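Local coordinates for peptidase M16 inactive domain family protein (Pseudomonas fluorescens, PDB 3GWB) that belongs to the M16 peptidase family as an inactive-domain protein and is of undemonstrated activity, though it may act as a hydrolase, at residues Ala194-Ser206 against Asn365-Phe377. Numbering follows the deposited sequence.
Sequences AGNVVIALVGDLS and NADIVGQLGAMGF
Across one face of the six-stranded mixed sheet, the one turned away from helix 207-220, helix 365-377 runs nearly antiparallel to strand 197-203, at 155° and 7.5 Å between axes. Val198, Ala200 and Val202 point at the helix, which meets them without a cross-segment hydrogen bond. Val202 has the most surface covered by the helix: its CG2, beside its own backbone N, lies 3.6 Å from Leu372 CD1 and also touches Ile368 CG2 and the backbone at Val369. The other branch, CG1 (chi1 -179°), turns toward Asn365 and sits 3.5 Å from Asn365 OD1, while Asn365 ND2 lies 3.6 Å from Gly203 CA. Leu201 and Ile199 face helix 207-220 instead, so the strand is sandwiched between helices, in keeping with the alpha/beta fold of M16 peptidases. Glycines on helix 365-377 allow a close approach: Ala200 CA comes within 5.5 Å of Gly373 CA, and Ala200 CB rests 3.8 Å from Val369 CG2 and 4.0 Å from Leu372 CB. Val198 CG1 packs over Gly376 CA and Gly373 O. Val198 CG2 lies 3.6 Å from Phe377 N and near the plane of the Phe377 ring, at its edge. Neighbouring strands 24-29 and 35-42 continue the packing surface, with Val28 touching Leu372 and Ile41 touching Phe377.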
loop_
_atom_site.group_PDB
_atom_site.type_symbol
_atom_site.label_atom_id
_atom_site.label_comp_id
_atom_site.label_asym_id
_atom_site.label_seq_id
_atom_site.Cartn_x
_atom_site.Cartn_y
_atom_site.Cartn_z
ATOM N N ALA A 194 -7.412 29.293 3.194
ATOM C CA ALA A 194 -8.104 28.975 4.437
ATOM C C ALA A 194 -9.626 28.916 4.302
ATOM O O ALA A 194 -10.279 28.079 4.923
ATOM C CB ALA A 194 -7.711 29.980 5.504
ATOM N N GLY A 195 -10.196 29.805 3.497
ATOM C CA GLY A 195 -11.639 29.796 3.326
ATOM C C GLY A 195 -12.138 28.581 2.561
ATOM O O GLY A 195 -13.342 28.331 2.508
ATOM N N ASN A 196 -11.212 27.817 1.985
ATOM C CA ASN A 196 -11.551 26.635 1.188
ATOM C C ASN A 196 -11.243 25.316 1.901
ATOM O O ASN A 196 -11.212 24.256 1.272
ATOM C CB ASN A 196 -10.771 26.688 -0.137
ATOM C CG ASN A 196 -11.360 25.791 -1.205
ATOM O OD1 ASN A 196 -12.559 25.838 -1.471
ATOM N ND2 ASN A 196 -10.512 24.981 -1.842
ATOM N N VAL A 197 -11.020 25.375 3.208
ATOM C CA VAL A 197 -10.687 24.162 3.947
ATOM C C VAL A 197 -11.602 23.831 5.122
ATOM O O VAL A 197 -12.235 24.709 5.717
ATOM C CB VAL A 197 -9.239 24.239 4.492
ATOM C CG1 VAL A 197 -9.195 25.172 5.705
ATOM C CG2 VAL A 197 -8.729 22.828 4.854
ATOM N N VAL A 198 -11.671 22.543 5.436
ATOM C CA VAL A 198 -12.436 22.053 6.575
ATOM C C VAL A 198 -11.389 21.508 7.536
ATOM O O VAL A 198 -10.539 20.725 7.133
ATOM C CB VAL A 198 -13.381 20.894 6.198
ATOM C CG1 VAL A 198 -13.996 20.297 7.470
ATOM C CG2 VAL A 198 -14.482 21.401 5.274
ATOM N N ILE A 199 -11.450 21.919 8.796
ATOM C CA ILE A 199 -10.485 21.471 9.799
ATOM C C ILE A 199 -11.166 20.525 10.779
ATOM O O ILE A 199 -12.031 20.940 11.541
ATOM C CB ILE A 199 -9.906 22.679 10.571
ATOM C CG1 ILE A 199 -9.156 23.593 9.604
ATOM C CG2 ILE A 199 -8.980 22.211 11.680
ATOM C CD1 ILE A 199 -8.794 24.930 10.210
ATOM N N ALA A 200 -10.776 19.253 10.751
ATOM C CA ALA A 200 -11.363 18.249 11.632
ATOM C C ALA A 200 -10.327 17.795 12.650
ATOM O O ALA A 200 -9.193 17.496 12.294
ATOM C CB ALA A 200 -11.855 17.060 10.805
ATOM N N LEU A 201 -10.725 17.744 13.915
ATOM C CA LEU A 201 -9.827 17.362 15.006
ATOM C C LEU A 201 -10.469 16.369 15.955
ATOM O O LEU A 201 -11.594 16.569 16.395
ATOM C CB LEU A 201 -9.442 18.603 15.821
ATOM C CG LEU A 201 -8.224 19.448 15.466
ATOM C CD1 LEU A 201 -8.251 20.738 16.290
ATOM C CD2 LEU A 201 -6.947 18.646 15.753
ATOM N N VAL A 202 -9.741 15.306 16.294
ATOM C CA VAL A 202 -10.249 14.312 17.224
ATOM C C VAL A 202 -9.139 13.786 18.127
ATOM O O VAL A 202 -8.086 13.347 17.642
ATOM C CB VAL A 202 -10.866 13.100 16.496
ATOM C CG1 VAL A 202 -11.402 12.126 17.515
ATOM C CG2 VAL A 202 -11.976 13.542 15.549
ATOM N N GLY A 203 -9.362 13.818 19.436
ATOM C CA GLY A 203 -8.344 13.297 20.328
ATOM C C GLY A 203 -8.252 13.857 21.727
ATOM O O GLY A 203 -9.178 14.481 22.243
ATOM N N ASP A 204 -7.096 13.624 22.335
ATOM C CA ASP A 204 -6.811 14.047 23.695
ATOM C C ASP A 204 -6.522 15.542 23.775
ATOM O O ASP A 204 -5.397 15.962 24.049
ATOM C CB ASP A 204 -5.626 13.230 24.225
ATOM C CG ASP A 204 -5.296 13.542 25.664
ATOM O OD1 ASP A 204 -6.236 13.843 26.433
ATOM O OD2 ASP A 204 -4.100 13.470 26.026
ATOM N N LEU A 205 -7.554 16.346 23.547
ATOM C CA LEU A 205 -7.414 17.798 23.576
ATOM C C LEU A 205 -8.649 18.410 24.215
ATOM O O LEU A 205 -9.735 17.838 24.146
ATOM C CB LEU A 205 -7.301 18.346 22.151
ATOM C CG LEU A 205 -6.188 17.892 21.200
ATOM C CD1 LEU A 205 -6.550 18.290 19.759
ATOM C CD2 LEU A 205 -4.871 18.516 21.628
ATOM N N SER A 206 -8.480 19.571 24.834
ATOM C CA SER A 206 -9.612 20.273 25.424
ATOM C C SER A 206 -10.160 21.138 24.285
ATOM O O SER A 206 -9.500 21.298 23.257
ATOM C CB SER A 206 -9.148 21.172 26.576
ATOM O OG SER A 206 -8.303 22.216 26.107
ATOM N N ASN A 365 -10.053 7.509 16.761
ATOM C CA ASN A 365 -9.909 8.903 16.371
ATOM C C ASN A 365 -9.833 9.034 14.845
ATOM O O ASN A 365 -10.440 9.936 14.272
ATOM C CB ASN A 365 -8.664 9.524 17.029
ATOM C CG ASN A 365 -8.778 9.600 18.547
ATOM O OD1 ASN A 365 -9.853 9.412 19.111
ATOM N ND2 ASN A 365 -7.668 9.889 19.211
ATOM N N ALA A 366 -9.114 8.123 14.188
ATOM C CA ALA A 366 -8.970 8.171 12.728
ATOM C C ALA A 366 -10.299 7.990 12.001
ATOM O O ALA A 366 -10.571 8.668 11.006
ATOM C CB ALA A 366 -7.982 7.101 12.254
ATOM N N ASP A 367 -11.122 7.064 12.486
ATOM C CA ASP A 367 -12.411 6.829 11.850
ATOM C C ASP A 367 -13.321 8.034 12.057
ATOM O O ASP A 367 -13.984 8.485 11.130
ATOM C CB ASP A 367 -13.077 5.573 12.411
ATOM C CG ASP A 367 -12.436 4.293 11.897
ATOM O OD1 ASP A 367 -12.271 4.165 10.661
ATOM O OD2 ASP A 367 -12.110 3.413 12.726
ATOM N N ILE A 368 -13.342 8.555 13.277
ATOM C CA ILE A 368 -14.179 9.713 13.592
ATOM C C ILE A 368 -13.740 10.935 12.791
ATOM O O ILE A 368 -14.558 11.587 12.144
ATOM C CB ILE A 368 -14.129 10.048 15.104
ATOM C CG1 ILE A 368 -14.621 8.850 15.919
ATOM C CG2 ILE A 368 -14.998 11.265 15.408
ATOM C CD1 ILE A 368 -16.050 8.440 15.605
ATOM N N VAL A 369 -12.445 11.239 12.816
ATOM C CA VAL A 369 -11.938 12.401 12.093
ATOM C C VAL A 369 -12.289 12.317 10.599
ATOM O O VAL A 369 -12.547 13.338 9.954
ATOM C CB VAL A 369 -10.403 12.550 12.288
ATOM C CG1 VAL A 369 -9.639 11.627 11.321
ATOM C CG2 VAL A 369 -10.008 14.013 12.098
ATOM N N GLY A 370 -12.313 11.103 10.055
ATOM C CA GLY A 370 -12.672 10.937 8.651
ATOM C C GLY A 370 -14.112 11.366 8.389
ATOM O O GLY A 370 -14.406 12.047 7.405
ATOM N N GLN A 371 -15.017 10.966 9.276
ATOM C CA GLN A 371 -16.430 11.310 9.145
ATOM C C GLN A 371 -16.663 12.797 9.366
ATOM O O GLN A 371 -17.477 13.409 8.671
ATOM C CB GLN A 371 -17.271 10.507 10.141
ATOM C CG GLN A 371 -17.214 9.000 9.928
ATOM C CD GLN A 371 -17.705 8.586 8.554
ATOM O OE1 GLN A 371 -18.825 8.916 8.154
ATOM N NE2 GLN A 371 -16.871 7.853 7.821
ATOM N N LEU A 372 -15.950 13.376 10.333
ATOM C CA LEU A 372 -16.085 14.805 10.623
ATOM C C LEU A 372 -15.691 15.635 9.410
ATOM O O LEU A 372 -16.322 16.654 9.103
ATOM C CB LEU A 372 -15.200 15.204 11.806
ATOM C CG LEU A 372 -15.609 14.746 13.206
ATOM C CD1 LEU A 372 -14.758 15.497 14.241
ATOM C CD2 LEU A 372 -17.088 15.050 13.440
ATOM N N GLY A 373 -14.633 15.202 8.729
ATOM C CA GLY A 373 -14.180 15.908 7.547
ATOM C C GLY A 373 -15.264 15.901 6.487
ATOM O O GLY A 373 -15.543 16.931 5.874
ATOM N N ALA A 374 -15.880 14.741 6.276
ATOM C CA ALA A 374 -16.945 14.616 5.286
ATOM C C ALA A 374 -18.163 15.431 5.715
ATOM O O ALA A 374 -18.818 16.055 4.885
ATOM C CB ALA A 374 -17.336 13.152 5.106
HETATM N N MSE A 375 -18.464 15.424 7.010
HETATM C CA MSE A 375 -19.599 16.184 7.525
HETATM C C MSE A 375 -19.410 17.663 7.198
HETATM O O MSE A 375 -20.328 18.327 6.698
HETATM C CB MSE A 375 -19.729 15.992 9.043
HETATM C CG MSE A 375 -20.310 14.626 9.468
HETATM SE SE MSE A 375 -20.151 14.254 11.256
HETATM C CE MSE A 375 -20.978 15.643 11.977
ATOM N N GLY A 376 -18.210 18.173 7.467
ATOM C CA GLY A 376 -17.932 19.572 7.205
ATOM C C GLY A 376 -17.860 19.928 5.735
ATOM O O GLY A 376 -18.416 20.941 5.303
ATOM N N PHE A 377 -17.179 19.090 4.964
ATOM C CA PHE A 377 -17.014 19.326 3.540
ATOM C C PHE A 377 -18.332 19.282 2.781
ATOM O O PHE A 377 -18.570 20.102 1.899
ATOM C CB PHE A 377 -16.063 18.299 2.932
ATOM C CG PHE A 377 -15.649 18.619 1.522
ATOM C CD1 PHE A 377 -14.638 19.540 1.276
ATOM C CD2 PHE A 377 -16.305 18.040 0.440
ATOM C CE1 PHE A 377 -14.258 19.850 -0.029
ATOM C CE2 PHE A 377 -15.936 18.345 -0.870
ATOM C CZ PHE A 377 -14.923 19.262 -1.107
#